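PDB 5FOR: phosphoinositide 3-kinase adapter protein 1 from Homo sapiens, which links B-cell receptor and Toll-like receptor signalling to phosphoinositide 3-kinase, the chain here being its Toll/interleukin-1 receptor (TIR) domain. Local coordinates for residues L10-P15 against R62-L67; T26-S31 against T129-V134; R94-L99 against Q119-D124. All blocks are in the same frame, centred on the assembly; numbering follows the deposited sequence. Where two conformers were deposited one is given.

Overall arrangement
All three contacts belong to a single TIR domain, a five-stranded parallel sheet with helices on its two faces. Contact 1 joins strands 9-13 and 63-68 at the centre of the chain, its backbone hydrogen bonds flanked by apolar side-chain contacts. Contact 3 adds the outermost strand 119-121 to strand 95-99, which itself pairs with 63-68; here a salt bridge and partly exposed residues replace part of the aliphatic packing. Contact 2 lies further from the centre, yet its touching residues are buried: helices 18-30 and 127-134 meet through side-chain packing beside a bound I3C. The layers connect: Val-134 of contact 2 rests on Val-65 of contact 1, and Tyr-130 reaches Thr-122 of contact 3.

Contact 1. Residues L10-P15 against R62-L67; sequences LIVYSP and RCVVVL
Leu-10 and Val-12 tie strand 9-13 to its parallel neighbour, strand 63-68, in the sheet of the TIR domain, a flavodoxin-like alpha/beta fold. Both residues use their N and O atoms across the contact. Leu-10 N donates to Cys-63 O at 2.9 Å, and Leu-10 O accepts from Val-65 N at 2.8 Å. One step on, Val-12 N donates to Val-65 O at 2.9 Å, while Val-12 O receives Leu-67 N at 2.9 Å. Each residue of strand 9-13 that bonds here is thus tied to two residues flanking its partner, the regular pattern of parallel strands. Ile-11, between them, turns its own backbone to strand 40-43 on the other side.

The side chains divide between the two faces. Leu-10, Val-12, Val-64 and Val-66 share one, where Val-12 CG2 meets Val-64 CG1 at 3.7 Å. That methyl of Val-12 stands beside its own backbone N and opposite the carbonyl carbon (CG1 is anti to N, chi1 -173°), which directs it back along the sheet to Val-64. Helix 70-76 packs against this face through Leu-72, which touches Val-66.

Ile-11, Val-65 and Leu-67 lie on the other face, toward helix 18-30. Leu-67 has CG beside its backbone N (chi1 -56°), and the branched end leans over the neighbouring strand: CG lies 4.0 Å from Ile-11 CG2, and CD1 comes within 3.8 Å of Tyr-13 CB. Trp-20 and Leu-24 of helix 18-30 close over Leu-67, burying it. Past Tyr-13 the strands no longer bond directly, and a water takes over: it accepts from Ser-14 N and donates to Leu-67 O at 2.8 Å from the water oxygen.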
loop_
_atom_site.group_PDB
_atom_site.type_symbol
_atom_site.label_atom_id
_atom_site.label_comp_id
_atom_site.label_asym_id
_atom_site.label_seq_id
_atom_site.Cartn_x
_atom_site.Cartn_y
_atom_site.Cartn_z
ATOM N N LEU A 10 -6.800 -1.471 1.222
ATOM C CA LEU A 10 -5.871 -1.949 2.227
ATOM C C LEU A 10 -4.575 -1.121 2.233
ATOM O O LEU A 10 -3.852 -1.088 1.240
ATOM C CB LEU A 10 -5.549 -3.430 2.000
ATOM C CG LEU A 10 -4.515 -3.978 3.002
ATOM C CD1 LEU A 10 -5.021 -3.938 4.464
ATOM C CD2 LEU A 10 -4.114 -5.376 2.620
ATOM N N ILE A 11 -4.303 -0.457 3.355
ATOM C CA ILE A 11 -3.084 0.324 3.526
ATOM C C ILE A 11 -2.025 -0.542 4.206
ATOM O O ILE A 11 -2.171 -0.923 5.368
ATOM C CB ILE A 11 -3.331 1.610 4.321
ATOM C CG1 ILE A 11 -4.534 2.379 3.753
ATOM C CG2 ILE A 11 -2.052 2.488 4.324
ATOM C CD1 ILE A 11 -4.909 3.621 4.522
ATOM N N VAL A 12 -0.982 -0.871 3.449
ATOM C CA VAL A 12 0.170 -1.640 3.924
ATOM C C VAL A 12 1.327 -0.703 4.285
ATOM O O VAL A 12 1.766 0.096 3.465
ATOM C CB VAL A 12 0.609 -2.651 2.858
ATOM C CG1 VAL A 12 1.687 -3.561 3.396
ATOM C CG2 VAL A 12 -0.592 -3.440 2.390
ATOM N N TYR A 13 1.810 -0.776 5.513
ATOM C CA TYR A 13 2.842 0.157 5.954
ATOM C C TYR A 13 3.733 -0.457 7.033
ATOM O O TYR A 13 3.439 -1.502 7.591
ATOM C CB TYR A 13 2.204 1.452 6.479
ATOM C CG TYR A 13 1.530 1.266 7.815
ATOM C CD1 TYR A 13 0.388 0.472 7.938
ATOM C CD2 TYR A 13 2.048 1.850 8.956
ATOM C CE1 TYR A 13 -0.230 0.277 9.164
ATOM C CE2 TYR A 13 1.451 1.666 10.179
ATOM C CZ TYR A 13 0.300 0.877 10.280
ATOM O OH TYR A 13 -0.301 0.697 11.501
ATOM N N SER A 14 4.841 0.204 7.315
ATOM C CA SER A 14 5.673 -0.185 8.430
ATOM C C SER A 14 5.621 0.902 9.492
ATOM O O SER A 14 5.256 2.039 9.197
ATOM C CB SER A 14 7.111 -0.447 7.956
ATOM O OG SER A 14 7.173 -1.696 7.297
ATOM N N PRO A 15 5.987 0.552 10.733
ATOM C CA PRO A 15 5.879 1.536 11.823
ATOM C C PRO A 15 6.569 2.879 11.585
ATOM O O PRO A 15 6.086 3.864 12.132
ATOM C CB PRO A 15 6.495 0.799 13.026
ATOM C CG PRO A 15 6.345 -0.723 12.686
ATOM C CD PRO A 15 6.435 -0.786 11.191
ATOM N N ARG A 62 -9.527 -5.285 -2.661
ATOM C CA ARG A 62 -9.740 -4.847 -4.034
ATOM C C ARG A 62 -8.602 -3.926 -4.471
ATOM O O ARG A 62 -8.171 -3.962 -5.620
ATOM C CB ARG A 62 -11.096 -4.138 -4.188
ATOM C CG ARG A 62 -11.354 -3.597 -5.603
ATOM C CD ARG A 62 -12.826 -3.694 -6.027
ATOM N NE ARG A 62 -13.628 -2.557 -5.575
ATOM C CZ ARG A 62 -14.481 -2.595 -4.558
ATOM N NH1 ARG A 62 -14.654 -3.717 -3.874
ATOM N NH2 ARG A 62 -15.170 -1.511 -4.231
ATOM N N CYS A 63 -8.100 -3.124 -3.539
ATOM C CA CYS A 63 -7.057 -2.148 -3.839
ATOM C C CYS A 63 -6.001 -2.110 -2.719
ATOM O O CYS A 63 -6.324 -2.263 -1.537
ATOM C CB CYS A 63 -7.717 -0.793 -4.063
ATOM S SG CYS A 63 -6.745 0.657 -3.831
ATOM N N VAL A 64 -4.728 -1.968 -3.092
ATOM C CA VAL A 64 -3.685 -1.907 -2.083
ATOM C C VAL A 64 -2.989 -0.577 -2.198
ATOM O O VAL A 64 -2.678 -0.119 -3.295
ATOM C CB VAL A 64 -2.665 -3.063 -2.188
ATOM C CG1 VAL A 64 -1.613 -2.911 -1.110
ATOM C CG2 VAL A 64 -3.345 -4.383 -1.991
ATOM N N VAL A 65 -2.767 0.048 -1.050
ATOM C CA VAL A 65 -2.002 1.269 -0.982
ATOM C C VAL A 65 -0.747 0.917 -0.214
ATOM O O VAL A 65 -0.824 0.511 0.949
ATOM C CB VAL A 65 -2.785 2.419 -0.314
ATOM C CG1 VAL A 65 -1.927 3.685 -0.237
ATOM C CG2 VAL A 65 -4.106 2.690 -1.073
ATOM N N VAL A 66 0.398 1.046 -0.881
ATOM C CA VAL A 66 1.700 0.690 -0.293
ATOM C C VAL A 66 2.441 1.932 0.189
ATOM O O VAL A 66 2.795 2.814 -0.621
ATOM C CB VAL A 66 2.584 -0.098 -1.316
ATOM C CG1 VAL A 66 3.797 -0.675 -0.631
ATOM C CG2 VAL A 66 1.774 -1.200 -1.996
ATOM N N LEU A 67 2.679 2.034 1.497
ATOM C CA LEU A 67 3.473 3.176 1.961
ATOM C C LEU A 67 4.937 2.765 1.843
ATOM O O LEU A 67 5.429 1.945 2.608
ATOM C CB LEU A 67 3.105 3.607 3.388
ATOM C CG LEU A 67 1.622 3.946 3.632
ATOM C CD1 LEU A 67 1.434 4.823 4.845
ATOM C CD2 LEU A 67 0.987 4.603 2.431
HETATM O O HOH W 1 5.682 1.970 5.424
#

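Contact 2. Residues T26-S31 against T129-V134; sequences TLFLSS and TYVAAV. With I3C (5-amino-2,4,6-triiodobenzene-1,3-dicarboxylic acid), chain C.
Phe-28 and Val-134 meet from opposite directions, the valine over one face of the ring. Val-134 CG2 sits 4.0 Å above the ring plane of Phe-28, displaced toward the rim, in a CH-pi contact 21° off the ring normal, while Val-134 CG1 touches Phe-28 CZ. At the ring edge is Val-131 CG1, 4.2 Å from Phe-28 CD1. Leu-27 packs crosswise on the same Val-131, its CG 3.9 Å from Val-131 CG1, and its CD2 meets Tyr-130 CB at 3.9 Å, near the edge of the tyrosine ring. With the Phe-28 ring cut back to an alanine, Val-134 would probably lose the face it rests on and a gap would open between the helices.

The axes of the turns 26-30 and 129-134, in helices 18-30 and 127-134, stand 71° apart on one side of the TIR sheet. Their outer groove holds I3C, a heavy-atom compound: Val-131 CG2 lies 3.3 Å from I3C O9, Leu-27 CD1 3.4 Å from I3C O12, and Ser-31 OG 3.3 Å from ring carbon C1 of I3C. Further out, Ile-39 packs on Phe-28 and Val-34 on Val-134, and the hydroxyl of Tyr-130 is hydrogen-bonded to the carbonyl of Thr-122.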
loop_
_atom_site.group_PDB
_atom_site.type_symbol
_atom_site.label_atom_id
_atom_site.label_comp_id
_atom_site.label_asym_id
_atom_site.label_seq_id
_atom_site.Cartn_x
_atom_site.Cartn_y
_atom_site.Cartn_z
ATOM N N THR A 26 -7.859 8.924 7.879
ATOM C CA THR A 26 -8.780 10.024 8.176
ATOM C C THR A 26 -9.193 10.730 6.897
ATOM O O THR A 26 -10.324 11.159 6.760
ATOM C CB THR A 26 -8.194 11.092 9.133
ATOM O OG1 THR A 26 -7.342 11.981 8.397
ATOM C CG2 THR A 26 -7.421 10.453 10.262
ATOM N N LEU A 27 -8.274 10.855 5.957
ATOM C CA LEU A 27 -8.630 11.490 4.710
ATOM C C LEU A 27 -9.652 10.651 3.925
ATOM O O LEU A 27 -10.609 11.189 3.367
ATOM C CB LEU A 27 -7.382 11.737 3.873
ATOM C CG LEU A 27 -7.665 12.092 2.429
ATOM C CD1 LEU A 27 -8.203 13.540 2.418
ATOM C CD2 LEU A 27 -6.369 11.985 1.611
ATOM N N PHE A 28 -9.439 9.335 3.890
ATOM C CA PHE A 28 -10.280 8.436 3.104
ATOM C C PHE A 28 -11.679 8.318 3.693
ATOM O O PHE A 28 -12.628 8.134 2.965
ATOM C CB PHE A 28 -9.651 7.040 2.990
ATOM C CG PHE A 28 -8.453 6.997 2.103
ATOM C CD1 PHE A 28 -8.211 8.030 1.202
ATOM C CD2 PHE A 28 -7.549 5.943 2.181
ATOM C CE1 PHE A 28 -7.075 8.021 0.386
ATOM C CE2 PHE A 28 -6.422 5.916 1.373
ATOM C CZ PHE A 28 -6.185 6.958 0.471
ATOM N N LEU A 29 -11.784 8.419 5.010
ATOM C CA LEU A 29 -13.048 8.389 5.688
ATOM C C LEU A 29 -13.773 9.718 5.617
ATOM O O LEU A 29 -14.972 9.797 5.892
ATOM C CB LEU A 29 -12.841 7.987 7.142
ATOM C CG LEU A 29 -12.259 6.595 7.319
ATOM C CD1 LEU A 29 -11.942 6.377 8.780
ATOM C CD2 LEU A 29 -13.220 5.517 6.756
ATOM N N SER A 30 -13.045 10.763 5.268
ATOM C CA SER A 30 -13.627 12.084 5.118
ATOM C C SER A 30 -14.234 12.269 3.743
ATOM O O SER A 30 -15.166 13.046 3.579
ATOM C CB SER A 30 -12.580 13.167 5.362
ATOM O OG SER A 30 -12.237 13.179 6.724
ATOM N N SER A 31 -13.708 11.544 2.765
ATOM C CA SER A 31 -13.999 11.798 1.358
ATOM C C SER A 31 -15.181 11.003 0.819
ATOM O O SER A 31 -15.289 9.803 1.039
ATOM C CB SER A 31 -12.774 11.488 0.493
ATOM O OG SER A 31 -13.083 11.647 -0.886
ATOM N N THR A 129 -5.419 14.560 -5.013
ATOM C CA THR A 129 -4.649 13.578 -5.778
ATOM C C THR A 129 -4.660 12.201 -5.093
ATOM O O THR A 129 -4.859 11.181 -5.746
ATOM C CB THR A 129 -3.219 14.072 -5.992
ATOM O OG1 THR A 129 -3.271 15.329 -6.684
ATOM C CG2 THR A 129 -2.372 13.049 -6.784
ATOM N N TYR A 130 -4.508 12.184 -3.773
ATOM C CA TYR A 130 -4.501 10.926 -3.028
ATOM C C TYR A 130 -5.806 10.149 -3.215
ATOM O O TYR A 130 -5.795 8.950 -3.524
ATOM C CB TYR A 130 -4.271 11.184 -1.543
ATOM C CG TYR A 130 -2.937 11.790 -1.204
ATOM C CD1 TYR A 130 -1.789 11.415 -1.887
ATOM C CD2 TYR A 130 -2.819 12.724 -0.195
ATOM C CE1 TYR A 130 -0.544 11.969 -1.581
ATOM C CE2 TYR A 130 -1.583 13.295 0.120
ATOM C CZ TYR A 130 -0.444 12.904 -0.577
ATOM O OH TYR A 130 0.791 13.435 -0.262
ATOM N N VAL A 131 -6.929 10.850 -3.045
ATOM C CA VAL A 131 -8.242 10.227 -3.143
ATOM C C VAL A 131 -8.583 9.828 -4.581
ATOM O O VAL A 131 -9.137 8.747 -4.804
ATOM C CB VAL A 131 -9.353 11.158 -2.574
ATOM C CG1 VAL A 131 -9.172 11.362 -1.081
ATOM C CG2 VAL A 131 -9.351 12.476 -3.312
ATOM N N ALA A 132 -8.271 10.688 -5.550
ATOM C CA ALA A 132 -8.482 10.346 -6.964
ATOM C C ALA A 132 -7.741 9.063 -7.314
ATOM O O ALA A 132 -8.252 8.264 -8.096
ATOM C CB ALA A 132 -8.052 11.481 -7.887
ATOM N N ALA A 133 -6.565 8.844 -6.712
ATOM C CA ALA A 133 -5.817 7.626 -7.009
ATOM C C ALA A 133 -6.516 6.384 -6.451
ATOM O O ALA A 133 -6.704 5.414 -7.189
ATOM C CB ALA A 133 -4.358 7.701 -6.499
ATOM N N VAL A 134 -6.931 6.385 -5.179
ATOM C CA VAL A 134 -7.638 5.183 -4.709
ATOM C C VAL A 134 -9.054 5.088 -5.300
ATOM O O VAL A 134 -9.598 3.998 -5.417
ATOM C CB VAL A 134 -7.672 5.083 -3.185
ATOM C CG1 VAL A 134 -6.336 5.475 -2.631
ATOM C CG2 VAL A 134 -8.776 5.964 -2.609
HETATM I I3 I3C C . -15.784 14.559 -3.350
HETATM I I2 I3C C . -14.578 15.991 2.541
HETATM I I1 I3C C . -9.899 14.827 -0.847
HETATM O O8 I3C C . -12.911 13.292 -4.043
HETATM O O9 I3C C . -11.470 14.935 -3.916
HETATM C C10 I3C C . -11.603 15.547 1.504
HETATM N N13 I3C C . -16.397 15.414 -0.133
HETATM C C1 I3C C . -12.937 14.678 -2.052
HETATM C C6 I3C C . -14.414 14.847 -1.805
HETATM C C5 I3C C . -14.947 15.234 -0.461
HETATM C C4 I3C C . -13.987 15.461 0.622
HETATM C C3 I3C C . -12.551 15.287 0.390
HETATM C C2 I3C C . -11.998 14.923 -0.914
HETATM C C7 I3C C . -12.417 14.284 -3.421
HETATM O O11 I3C C . -11.059 16.672 1.528
HETATM O O12 I3C C . -11.376 14.662 2.347
#

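Contact 3. Residues R94-L99 against Q119-D124; sequences RVVRLL and QELTCD
Arg-97 and Glu-120 cross obliquely on one face of the sheet, where strand 119-121 forms the last member of the five-stranded parallel sheet of the TIR fold. The guanidinium grips the carboxylate side-on, with NE and NH2 both directed at the same oxygen. Arg-97 NE reaches Glu-120 OE1 at 2.7 Å along the anti lone pair, the one pointing away from the other oxygen. Arg-97 NH2, 2.9 Å from Glu-120 OE1, instead comes from above the carboxylate plane, since the two planes stand 69° apart; OE1 still lies in the guanidinium plane. Arg-97 gets there with CG between its backbone N and carbonyl carbon (chi1 71°) and an extended chain from CG to NE. Its remaining nitrogen, NH1, bonds to the carbonyl of Trp-115, whose ring also makes a cation-pi contact. Glu-120 OE1 has the carboxylate of Asp-104 close by, a like charge that the arginine probably offsets. Leu-99 CD1 lies across the end of the carboxylate, 3.5 Å from Glu-120 OE2.

On the opposite face the packing is aliphatic. Val-96 CG1 meets Leu-121 CD1 at 3.6 Å, while Val-96 CG2 runs beside the aliphatic start of Gln-119. Leu-98 CD1 closes on Leu-121 CB at 3.6 Å. Helix 127-134 packs over this side, with Tyr-130 touching both leucines.

The backbones bond in parallel fashion, Arg-97 N to Gln-119 O at 2.8 Å and Leu-99 N to Leu-121 O at 2.9 Å, with Leu-121 N donating to Arg-97 O between them. Beyond them the chain turns, and Cys-123 SG comes within 3.3 Å of Leu-99 O.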
loop_
_atom_site.group_PDB
_atom_site.type_symbol
_atom_site.label_atom_id
_atom_site.label_comp_id
_atom_site.label_asym_id
_atom_site.label_seq_id
_atom_site.Cartn_x
_atom_site.Cartn_y
_atom_site.Cartn_z
ATOM N N ARG A 94 -4.548 -1.977 -9.759
ATOM C CA ARG A 94 -5.118 -1.971 -8.421
ATOM C C ARG A 94 -4.129 -1.536 -7.328
ATOM O O ARG A 94 -4.484 -1.585 -6.135
ATOM C CB ARG A 94 -5.650 -3.366 -8.077
ATOM C CG ARG A 94 -6.639 -3.909 -9.073
ATOM C CD ARG A 94 -7.938 -3.143 -9.009
ATOM N NE ARG A 94 -8.924 -3.712 -9.918
ATOM C CZ ARG A 94 -10.074 -3.125 -10.231
ATOM N NH1 ARG A 94 -10.393 -1.958 -9.678
ATOM N NH2 ARG A 94 -10.891 -3.697 -11.102
ATOM N N VAL A 95 -2.906 -1.140 -7.702
ATOM C CA VAL A 95 -1.886 -0.835 -6.702
ATOM C C VAL A 95 -1.458 0.624 -6.707
ATOM O O VAL A 95 -1.173 1.213 -7.752
ATOM C CB VAL A 95 -0.632 -1.723 -6.853
ATOM C CG1 VAL A 95 0.390 -1.460 -5.672
ATOM C CG2 VAL A 95 -1.027 -3.150 -6.925
ATOM N N VAL A 96 -1.400 1.194 -5.509
ATOM C CA VAL A 96 -0.962 2.564 -5.331
ATOM C C VAL A 96 0.204 2.591 -4.378
ATOM O O VAL A 96 0.210 1.894 -3.355
ATOM C CB VAL A 96 -2.116 3.463 -4.829
ATOM C CG1 VAL A 96 -1.652 4.925 -4.705
ATOM C CG2 VAL A 96 -3.263 3.370 -5.808
ATOM N N ARG A 97 1.212 3.384 -4.707
ATOM C CA ARG A 97 2.324 3.501 -3.772
ATOM C C ARG A 97 2.501 4.941 -3.392
ATOM O O ARG A 97 2.332 5.856 -4.219
ATOM C CB ARG A 97 3.623 2.905 -4.336
ATOM C CG ARG A 97 4.300 3.671 -5.481
ATOM C CD ARG A 97 5.664 3.030 -5.808
ATOM N NE ARG A 97 6.182 3.557 -7.058
ATOM C CZ ARG A 97 6.036 2.987 -8.248
ATOM N NH1 ARG A 97 5.441 1.810 -8.365
ATOM N NH2 ARG A 97 6.513 3.598 -9.325
ATOM N N LEU A 98 2.788 5.145 -2.112
ATOM C CA LEU A 98 3.162 6.458 -1.636
ATOM C C LEU A 98 4.631 6.435 -1.233
ATOM O O LEU A 98 5.048 5.619 -0.417
ATOM C CB LEU A 98 2.294 6.897 -0.458
ATOM C CG LEU A 98 2.851 8.199 0.130
ATOM C CD1 LEU A 98 2.449 9.317 -0.779
ATOM C CD2 LEU A 98 2.376 8.452 1.537
ATOM N N LEU A 99 5.411 7.328 -1.816
ATOM C CA LEU A 99 6.837 7.418 -1.498
ATOM C C LEU A 99 7.047 8.135 -0.191
ATOM O O LEU A 99 6.871 9.347 -0.125
ATOM C CB LEU A 99 7.597 8.157 -2.602
ATOM C CG LEU A 99 7.473 7.549 -3.995
ATOM C CD1 LEU A 99 8.275 8.348 -5.017
ATOM C CD2 LEU A 99 7.943 6.126 -3.959
ATOM N N GLN A 119 0.247 3.333 -9.941
ATOM C CA GLN A 119 0.014 4.691 -9.527
ATOM C C GLN A 119 0.939 5.106 -8.386
ATOM O O GLN A 119 1.019 4.445 -7.345
ATOM C CB GLN A 119 -1.474 4.695 -9.255
ATOM C CG GLN A 119 -2.358 5.782 -8.806
ATOM C CD GLN A 119 -3.649 5.771 -9.581
ATOM O OE1 GLN A 119 -4.722 5.949 -9.045
ATOM N NE2 GLN A 119 -3.475 6.049 -10.814
ATOM N N GLU A 120 1.692 6.183 -8.621
ATOM C CA GLU A 120 2.659 6.654 -7.626
ATOM C C GLU A 120 2.276 7.992 -7.000
ATOM O O GLU A 120 1.881 8.922 -7.686
ATOM C CB GLU A 120 4.065 6.770 -8.234
ATOM C CG GLU A 120 5.169 7.076 -7.203
ATOM C CD GLU A 120 6.594 7.029 -7.813
ATOM O OE1 GLU A 120 7.231 5.936 -7.837
ATOM O OE2 GLU A 120 7.072 8.089 -8.281
ATOM N N LEU A 121 2.421 8.089 -5.688
ATOM C CA LEU A 121 2.162 9.357 -5.017
ATOM C C LEU A 121 3.354 9.839 -4.202
ATOM O O LEU A 121 4.190 9.055 -3.729
ATOM C CB LEU A 121 0.946 9.239 -4.093
ATOM C CG LEU A 121 -0.339 8.717 -4.723
ATOM C CD1 LEU A 121 -1.313 8.358 -3.618
ATOM C CD2 LEU A 121 -0.920 9.783 -5.608
ATOM N N THR A 122 3.389 11.140 -4.001
ATOM C CA THR A 122 4.407 11.750 -3.170
ATOM C C THR A 122 3.826 12.440 -1.929
ATOM O O THR A 122 2.617 12.666 -1.828
ATOM C CB THR A 122 5.207 12.769 -3.986
ATOM O OG1 THR A 122 4.387 13.917 -4.226
ATOM C CG2 THR A 122 5.614 12.158 -5.324
ATOM N N CYS A 123 4.726 12.760 -1.006
ATOM C CA CYS A 123 4.474 13.494 0.232
ATOM C C CYS A 123 4.030 14.929 0.041
ATOM O O CYS A 123 3.548 15.548 0.990
ATOM C CB CYS A 123 5.732 13.485 1.115
ATOM S SG CYS A 123 6.075 11.855 1.879
ATOM N N ASP A 124 4.159 15.455 -1.173
ATOM C CA ASP A 124 3.751 16.835 -1.431
ATOM C C ASP A 124 2.579 16.937 -2.403
ATOM O O ASP A 124 2.322 17.997 -2.957
ATOM C CB ASP A 124 4.941 17.637 -1.959
ATOM C CG ASP A 124 6.097 17.650 -0.985
ATOM O OD1 ASP A 124 6.050 18.434 -0.016
ATOM O OD2 ASP A 124 7.040 16.857 -1.168
#